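Local coordinates for succinylglutamate desuccinylase/aspartoacylase (PDB 3LWU), which probably acts as a zinc-dependent hydrolase on ester bonds, at residues A[204-209]-A[233-238]; A[212-217]-A[257-262]; A[315-320]-A[351-356]. One frame throughout, in Å; residues are numbered along the deposited sequence.

Contacts 1 and 2 adjoin within the catalytic domain, their centres about 13 Å apart, whereas contact 3 lies far out in the C-terminal part of the chain, its centre about 39 Å from contact 1 and 34 Å from contact 2. The first two interleave along the sequence: residues 204-209 and 212-217 belong to the loop between strands 196-204 and 218-222, and their partners are helix 230-247 and strand 257-263, which follow one another. Asp207 of contact 1 probably hydrogen-bonds Ser257 of contact 2. Together they pack the loop onto the helix and the strand, contact 2 lying nearer the zinc ligand His192. Contact 3 joins the loop leading into strand 319-323 to strand 352-356 of a separate antiparallel sheet, beside other subunits.

Contact 1 (A[204-209]-A[233-238]); sequences PEYDID and ATFCPW
Pro204 lies flat over one face of the Phe235 ring, while the hydroxyl end of Tyr206 comes up to the CB of the same phenylalanine. The proline contact is a CH-pi interaction: Pro204 CB stands 4.2 Å from the ring centroid and nearly on the ring normal, 8° off it, and the neighbouring CG reaches Phe235 CD2 at 4.1 Å. Tyr206 meets the base of the Phe235 side chain instead, its OH 3.2 Å from Phe235 CB, which sits at the edge of the tyrosine ring and near its plane. Phe235 CG is placed between the backbone N and the carbonyl carbon (chi1 67°), a rotamer seldom adopted by aromatic residues in helices; it turns the ring from helix 230-247 toward the proline. Tyr206 has a similar first torsion, 73°, which sends its ring out from the short 3-10 turn toward the helix. In the fold, the contact joins the end of strand 196-204 and the turn beyond it to the helix that precedes strand 257-263, and Phe235 also packs on Ile222 of strand 218-222 and Ala258 of strand 257-263. The turn is fixed by the Asp207 N to Pro204 O bond of 2.9 Å, which folds the chain back beside the proline. The phenol oxygen, close to carbon on the Phe235 side, has its hydrogen bond with Val256 O, and the Tyr206 ring makes an edge-to-face pair with Trp239. Zinc ligand His192 is about 12 Å from Phe235, side chain to side chain.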
# COMPACT_ATOMS: atom_id res chain seq x y z
N PRO A 204 -6.02 -23.51 -24.75
CA PRO A 204 -6.75 -23.18 -25.96
C PRO A 204 -7.53 -24.34 -26.59
O PRO A 204 -7.17 -25.52 -26.47
CB PRO A 204 -5.66 -22.69 -26.92
CG PRO A 204 -4.38 -23.18 -26.34
CD PRO A 204 -4.58 -23.22 -24.88
N GLU A 205 -8.61 -23.96 -27.26
CA GLU A 205 -9.56 -24.87 -27.88
C GLU A 205 -8.84 -25.90 -28.75
O GLU A 205 -9.13 -27.11 -28.67
CB GLU A 205 -10.54 -24.05 -28.76
CG GLU A 205 -12.06 -24.36 -28.66
CD GLU A 205 -12.96 -23.10 -28.95
OE1 GLU A 205 -13.21 -22.23 -28.05
OE2 GLU A 205 -13.41 -23.01 -30.11
N TYR A 206 -7.89 -25.43 -29.56
CA TYR A 206 -7.20 -26.31 -30.50
C TYR A 206 -6.36 -27.39 -29.83
O TYR A 206 -5.96 -28.33 -30.48
CB TYR A 206 -6.34 -25.54 -31.53
CG TYR A 206 -5.06 -24.94 -30.97
CD1 TYR A 206 -3.87 -25.70 -30.87
CD2 TYR A 206 -5.02 -23.60 -30.54
CE1 TYR A 206 -2.67 -25.11 -30.33
CE2 TYR A 206 -3.85 -23.01 -30.04
CZ TYR A 206 -2.68 -23.74 -29.93
OH TYR A 206 -1.56 -23.13 -29.40
N ASP A 207 -6.10 -27.26 -28.53
CA ASP A 207 -5.15 -28.13 -27.84
C ASP A 207 -5.78 -28.82 -26.64
O ASP A 207 -5.10 -29.21 -25.72
CB ASP A 207 -3.95 -27.31 -27.39
CG ASP A 207 -2.63 -28.04 -27.60
OD1 ASP A 207 -2.60 -29.28 -27.90
OD2 ASP A 207 -1.59 -27.35 -27.48
N ILE A 208 -7.10 -29.00 -26.69
CA ILE A 208 -7.82 -29.56 -25.57
C ILE A 208 -7.31 -30.97 -25.25
O ILE A 208 -7.28 -31.37 -24.09
CB ILE A 208 -9.36 -29.53 -25.84
CG1 ILE A 208 -10.13 -29.80 -24.54
CG2 ILE A 208 -9.77 -30.50 -26.97
CD1 ILE A 208 -9.72 -28.84 -23.33
N ASP A 209 -6.87 -31.68 -26.28
CA ASP A 209 -6.22 -33.00 -26.17
C ASP A 209 -5.11 -33.03 -25.12
O ASP A 209 -4.90 -34.03 -24.40
CB ASP A 209 -5.59 -33.35 -27.54
CG ASP A 209 -4.81 -34.65 -27.52
OD1 ASP A 209 -5.47 -35.71 -27.64
OD2 ASP A 209 -3.56 -34.63 -27.41
N ALA A 233 -0.31 -14.33 -26.00
CA ALA A 233 0.79 -13.69 -26.75
C ALA A 233 1.63 -14.73 -27.54
O ALA A 233 2.14 -14.45 -28.61
CB ALA A 233 1.68 -12.91 -25.80
N THR A 234 1.73 -15.91 -26.96
CA THR A 234 2.50 -17.02 -27.47
C THR A 234 1.76 -17.79 -28.57
O THR A 234 2.36 -18.05 -29.60
CB THR A 234 2.84 -17.97 -26.30
OG1 THR A 234 3.88 -17.37 -25.54
CG2 THR A 234 3.31 -19.25 -26.75
N PHE A 235 0.49 -18.14 -28.34
CA PHE A 235 -0.27 -18.98 -29.29
C PHE A 235 -1.05 -18.24 -30.37
O PHE A 235 -1.24 -18.78 -31.44
CB PHE A 235 -1.19 -20.02 -28.60
CG PHE A 235 -2.40 -19.45 -27.79
CD1 PHE A 235 -3.57 -18.99 -28.43
CD2 PHE A 235 -2.42 -19.53 -26.38
CE1 PHE A 235 -4.69 -18.55 -27.69
CE2 PHE A 235 -3.55 -19.08 -25.61
CZ PHE A 235 -4.68 -18.59 -26.27
N CYS A 236 -1.52 -17.03 -30.08
CA CYS A 236 -2.39 -16.33 -31.04
C CYS A 236 -1.77 -16.18 -32.42
O CYS A 236 -2.41 -16.51 -33.41
CB CYS A 236 -2.84 -14.97 -30.53
SG CYS A 236 -4.23 -15.10 -29.33
N PRO A 237 -0.53 -15.68 -32.50
CA PRO A 237 0.04 -15.51 -33.84
C PRO A 237 0.11 -16.81 -34.59
O PRO A 237 -0.14 -16.82 -35.82
CB PRO A 237 1.45 -14.98 -33.58
CG PRO A 237 1.41 -14.46 -32.17
CD PRO A 237 0.46 -15.36 -31.46
N TRP A 238 0.43 -17.90 -33.88
CA TRP A 238 0.49 -19.20 -34.55
C TRP A 238 -0.89 -19.71 -34.94
O TRP A 238 -1.04 -20.28 -36.01
CB TRP A 238 1.24 -20.24 -33.72
CG TRP A 238 2.69 -19.92 -33.53
CD1 TRP A 238 3.24 -19.31 -32.46
CD2 TRP A 238 3.75 -20.20 -34.42
NE1 TRP A 238 4.58 -19.18 -32.63
CE2 TRP A 238 4.92 -19.72 -33.83
CE3 TRP A 238 3.83 -20.82 -35.67
CZ2 TRP A 238 6.17 -19.84 -34.44
CZ3 TRP A 238 5.07 -20.93 -36.27
CH2 TRP A 238 6.22 -20.45 -35.64

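Contact 2 (A[212-217]-A[257-262]); sequences RFFSIP and SAFTLE
Phe214 and Phe259 each carry CG anti to the carbonyl carbon (chi1 -61° and -47°), and these torsions bring the two rings together between the loop and the strand. They form a T-shaped pair, the edge of Phe214 directed at the face of Phe259, with centroids 5.2 Å apart and planes inclined at 62°. Phe214 CE2 lies over the centre of the Phe259 ring, and CZ approaches CD2 of Phe259 to 4.0 Å. On the other flank, Phe214 CD1 touches Leu261 CD2 at 4.2 Å. Ile216, its chain extended to CD1, crosses Leu261 at about a right angle and rests that methyl 3.8 Å from Leu261 CG. Tyr284 adds a further aromatic ring, meeting both phenylalanines. An alanine in place of Phe214 would take the edge from the Phe259 face and is likely to leave a gap beside Leu261 CD2 and Tyr284, which would keep only their other neighbours. The arrangement is a buried hydrophobic layer of an alpha/beta catalytic domain of the zinc-carboxypeptidase-like (M14) type: it lies against strand 257-263, which pairs in parallel with the strand bearing zinc ligand His192, about 6 Å from the Leu261 side chain.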
# COMPACT_ATOMS: atom_id res chain seq x y z
N ARG A 212 -5.53 -33.69 -20.83
CA ARG A 212 -5.56 -34.96 -20.09
C ARG A 212 -4.19 -35.45 -19.54
O ARG A 212 -4.13 -36.45 -18.77
CB ARG A 212 -6.27 -36.07 -20.92
CG ARG A 212 -5.58 -36.47 -22.19
CD ARG A 212 -6.24 -37.69 -22.85
NE ARG A 212 -5.35 -38.26 -23.87
CZ ARG A 212 -5.14 -37.72 -25.07
NH1 ARG A 212 -5.77 -36.60 -25.42
NH2 ARG A 212 -4.29 -38.28 -25.94
N PHE A 213 -3.10 -34.77 -19.91
CA PHE A 213 -1.76 -35.19 -19.49
C PHE A 213 -1.33 -34.53 -18.20
O PHE A 213 -0.57 -35.12 -17.43
CB PHE A 213 -0.76 -34.95 -20.60
CG PHE A 213 -0.98 -35.84 -21.80
CD1 PHE A 213 -0.48 -37.13 -21.81
CD2 PHE A 213 -1.75 -35.41 -22.86
CE1 PHE A 213 -0.70 -37.97 -22.87
CE2 PHE A 213 -1.98 -36.24 -23.94
CZ PHE A 213 -1.45 -37.53 -23.94
N PHE A 214 -1.81 -33.31 -17.97
CA PHE A 214 -1.52 -32.62 -16.75
C PHE A 214 -2.33 -33.23 -15.63
O PHE A 214 -3.28 -33.98 -15.89
CB PHE A 214 -1.80 -31.13 -16.89
CG PHE A 214 -0.97 -30.46 -17.95
CD1 PHE A 214 0.34 -30.15 -17.70
CD2 PHE A 214 -1.50 -30.18 -19.20
CE1 PHE A 214 1.13 -29.53 -18.68
CE2 PHE A 214 -0.71 -29.56 -20.17
CZ PHE A 214 0.59 -29.23 -19.91
N SER A 215 -1.93 -32.96 -14.38
CA SER A 215 -2.62 -33.54 -13.21
C SER A 215 -3.57 -32.49 -12.66
O SER A 215 -3.44 -32.03 -11.54
CB SER A 215 -1.60 -33.96 -12.16
OG SER A 215 -0.72 -34.95 -12.66
N ILE A 216 -4.50 -32.05 -13.51
CA ILE A 216 -5.32 -30.89 -13.21
C ILE A 216 -6.79 -31.22 -13.40
O ILE A 216 -7.23 -31.53 -14.52
CB ILE A 216 -4.88 -29.67 -14.05
CG1 ILE A 216 -3.47 -29.23 -13.62
CG2 ILE A 216 -5.84 -28.47 -13.81
CD1 ILE A 216 -2.88 -28.08 -14.37
N PRO A 217 -7.58 -31.18 -12.31
CA PRO A 217 -8.97 -31.62 -12.45
C PRO A 217 -9.85 -30.74 -13.34
O PRO A 217 -10.73 -31.26 -14.01
CB PRO A 217 -9.48 -31.63 -11.01
CG PRO A 217 -8.25 -31.67 -10.17
CD PRO A 217 -7.25 -30.88 -10.91
N SER A 257 2.23 -24.86 -28.74
CA SER A 257 1.30 -25.11 -27.65
C SER A 257 1.62 -24.16 -26.51
O SER A 257 2.78 -24.03 -26.15
CB SER A 257 1.44 -26.57 -27.16
OG SER A 257 0.89 -27.47 -28.11
N ALA A 258 0.61 -23.53 -25.91
CA ALA A 258 0.80 -22.70 -24.70
C ALA A 258 -0.32 -22.95 -23.70
O ALA A 258 -1.48 -23.11 -24.09
CB ALA A 258 0.88 -21.24 -25.05
N PHE A 259 0.05 -23.05 -22.42
CA PHE A 259 -0.90 -23.32 -21.32
C PHE A 259 -0.56 -22.45 -20.12
O PHE A 259 0.62 -22.22 -19.85
CB PHE A 259 -0.80 -24.78 -20.85
CG PHE A 259 -0.80 -25.77 -21.94
CD1 PHE A 259 -1.99 -26.30 -22.43
CD2 PHE A 259 0.38 -26.20 -22.49
CE1 PHE A 259 -1.99 -27.18 -23.45
CE2 PHE A 259 0.38 -27.09 -23.51
CZ PHE A 259 -0.80 -27.59 -23.99
N THR A 260 -1.59 -21.99 -19.40
CA THR A 260 -1.41 -21.34 -18.08
C THR A 260 -1.93 -22.34 -17.05
O THR A 260 -3.12 -22.73 -17.06
CB THR A 260 -2.17 -20.01 -18.00
OG1 THR A 260 -1.68 -19.11 -19.01
CG2 THR A 260 -2.10 -19.32 -16.61
N LEU A 261 -1.03 -22.77 -16.17
CA LEU A 261 -1.40 -23.66 -15.08
C LEU A 261 -1.68 -22.84 -13.81
O LEU A 261 -0.95 -21.93 -13.50
CB LEU A 261 -0.27 -24.65 -14.79
CG LEU A 261 -0.12 -25.81 -15.77
CD1 LEU A 261 0.11 -25.31 -17.17
CD2 LEU A 261 1.02 -26.73 -15.29
N GLU A 262 -2.76 -23.16 -13.12
CA GLU A 262 -3.11 -22.49 -11.87
C GLU A 262 -2.98 -23.50 -10.74
O GLU A 262 -3.86 -24.32 -10.50
CB GLU A 262 -4.53 -21.92 -11.97
CG GLU A 262 -4.76 -21.04 -13.19
CD GLU A 262 -4.15 -19.65 -13.05
OE1 GLU A 262 -3.95 -19.17 -11.90
OE2 GLU A 262 -3.94 -19.04 -14.12

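Contact 3 (A[315-320]-A[351-356]); sequences APKAGL and AYQAIS
Pro316 and Ile355 mark the nearest backbone approach of the two segments, yet their CA atoms are still 9.1 Å apart, so side chains alone bridge the gap. Residues 315-318 form a loop that enters strand 319-323 at Gly319, whose backbone angles would press a side chain against the preceding carbonyl oxygen; residues 352-356 run as an extended strand. Lys317 and Gln353 reach toward each other from these two backbones. Lys317 CG is set between its backbone N and carbonyl carbon (chi1 68°), and beyond it the chain is fully extended, carrying the ammonium group across to the strand. Gln353 has CG anti to its own backbone N (chi1 178°) and is likewise extended, offering its amide oxygen. The resulting Lys317 NZ to Gln353 OE1 hydrogen bond, 3.1 Å, is weak: OE1 is almost as near to Lys317 CE, at 3.2 Å, and therefore lies beside the end of the lysine chain rather than straight beyond it. NZ makes a second weak bond to Gln350 O. Farther along, Pro316 CG brushes Ile355 CD1 at 4.3 Å, a light apolar contact. Strand 336-341 runs between strands 319-323 and 352-356 in the antiparallel sheet, with Lys317 packed on its Ile340 and Ile355 on its Val338, while Glu32 of a third subunit hydrogen-bonds Ala318 N and touches Lys317.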
# COMPACT_ATOMS: atom_id res chain seq x y z
N ALA A 315 -19.82 -9.78 -4.50
CA ALA A 315 -20.59 -9.59 -3.29
C ALA A 315 -21.82 -8.75 -3.58
O ALA A 315 -21.71 -7.64 -4.06
CB ALA A 315 -19.70 -8.96 -2.13
N PRO A 316 -23.02 -9.26 -3.26
CA PRO A 316 -24.22 -8.45 -3.50
C PRO A 316 -24.38 -7.36 -2.44
O PRO A 316 -25.10 -6.41 -2.65
CB PRO A 316 -25.37 -9.49 -3.42
CG PRO A 316 -24.82 -10.49 -2.40
CD PRO A 316 -23.34 -10.57 -2.68
N LYS A 317 -23.70 -7.50 -1.32
CA LYS A 317 -23.61 -6.42 -0.30
C LYS A 317 -22.28 -6.60 0.47
O LYS A 317 -21.64 -7.63 0.37
CB LYS A 317 -24.79 -6.48 0.67
CG LYS A 317 -24.79 -7.73 1.58
CD LYS A 317 -26.05 -7.82 2.51
CE LYS A 317 -25.85 -8.86 3.66
NZ LYS A 317 -27.07 -9.00 4.54
N ALA A 318 -21.88 -5.58 1.21
CA ALA A 318 -20.65 -5.61 1.93
C ALA A 318 -20.87 -6.47 3.19
O ALA A 318 -22.00 -6.58 3.68
CB ALA A 318 -20.23 -4.13 2.33
N GLY A 319 -19.78 -7.02 3.73
CA GLY A 319 -19.82 -7.59 5.07
C GLY A 319 -18.63 -8.48 5.38
O GLY A 319 -17.60 -8.40 4.72
N LEU A 320 -18.77 -9.31 6.40
CA LEU A 320 -17.77 -10.30 6.74
C LEU A 320 -18.24 -11.65 6.20
O LEU A 320 -19.42 -11.98 6.31
CB LEU A 320 -17.58 -10.33 8.24
CG LEU A 320 -17.13 -9.02 8.85
CD1 LEU A 320 -16.92 -9.13 10.40
CD2 LEU A 320 -15.85 -8.57 8.13
N ALA A 351 -28.58 -9.57 9.80
CA ALA A 351 -27.30 -9.83 10.50
C ALA A 351 -26.53 -11.04 9.95
O ALA A 351 -25.31 -11.07 10.01
CB ALA A 351 -27.51 -9.98 11.99
N TYR A 352 -27.25 -12.02 9.42
CA TYR A 352 -26.65 -13.25 8.94
C TYR A 352 -27.45 -13.76 7.77
O TYR A 352 -28.66 -13.94 7.88
CB TYR A 352 -26.65 -14.29 10.06
CG TYR A 352 -25.74 -15.47 9.82
CD1 TYR A 352 -24.39 -15.29 9.69
CD2 TYR A 352 -26.22 -16.78 9.77
CE1 TYR A 352 -23.53 -16.35 9.49
CE2 TYR A 352 -25.35 -17.87 9.58
CZ TYR A 352 -23.99 -17.63 9.45
OH TYR A 352 -23.06 -18.66 9.26
N GLN A 353 -26.80 -14.00 6.64
CA GLN A 353 -27.53 -14.32 5.42
C GLN A 353 -26.73 -15.35 4.64
O GLN A 353 -25.54 -15.13 4.35
CB GLN A 353 -27.77 -13.02 4.59
CG GLN A 353 -28.49 -13.24 3.25
CD GLN A 353 -28.64 -11.95 2.36
OE1 GLN A 353 -27.82 -11.03 2.39
NE2 GLN A 353 -29.70 -11.93 1.57
N ALA A 354 -27.39 -16.47 4.32
CA ALA A 354 -26.85 -17.51 3.43
C ALA A 354 -27.04 -17.04 2.01
O ALA A 354 -28.11 -16.58 1.68
CB ALA A 354 -27.60 -18.87 3.64
N ILE A 355 -26.01 -17.12 1.18
CA ILE A 355 -26.13 -16.75 -0.22
C ILE A 355 -25.90 -18.01 -1.05
O ILE A 355 -24.86 -18.65 -0.86
CB ILE A 355 -25.06 -15.70 -0.67
CG1 ILE A 355 -25.18 -14.40 0.13
CG2 ILE A 355 -25.22 -15.37 -2.19
CD1 ILE A 355 -26.50 -13.69 -0.06
N SER A 356 -26.82 -18.35 -1.96
CA SER A 356 -26.62 -19.48 -2.87
C SER A 356 -26.75 -19.04 -4.33
O SER A 356 -27.08 -17.89 -4.59
CB SER A 356 -27.63 -20.59 -2.59
OG SER A 356 -28.95 -20.11 -2.74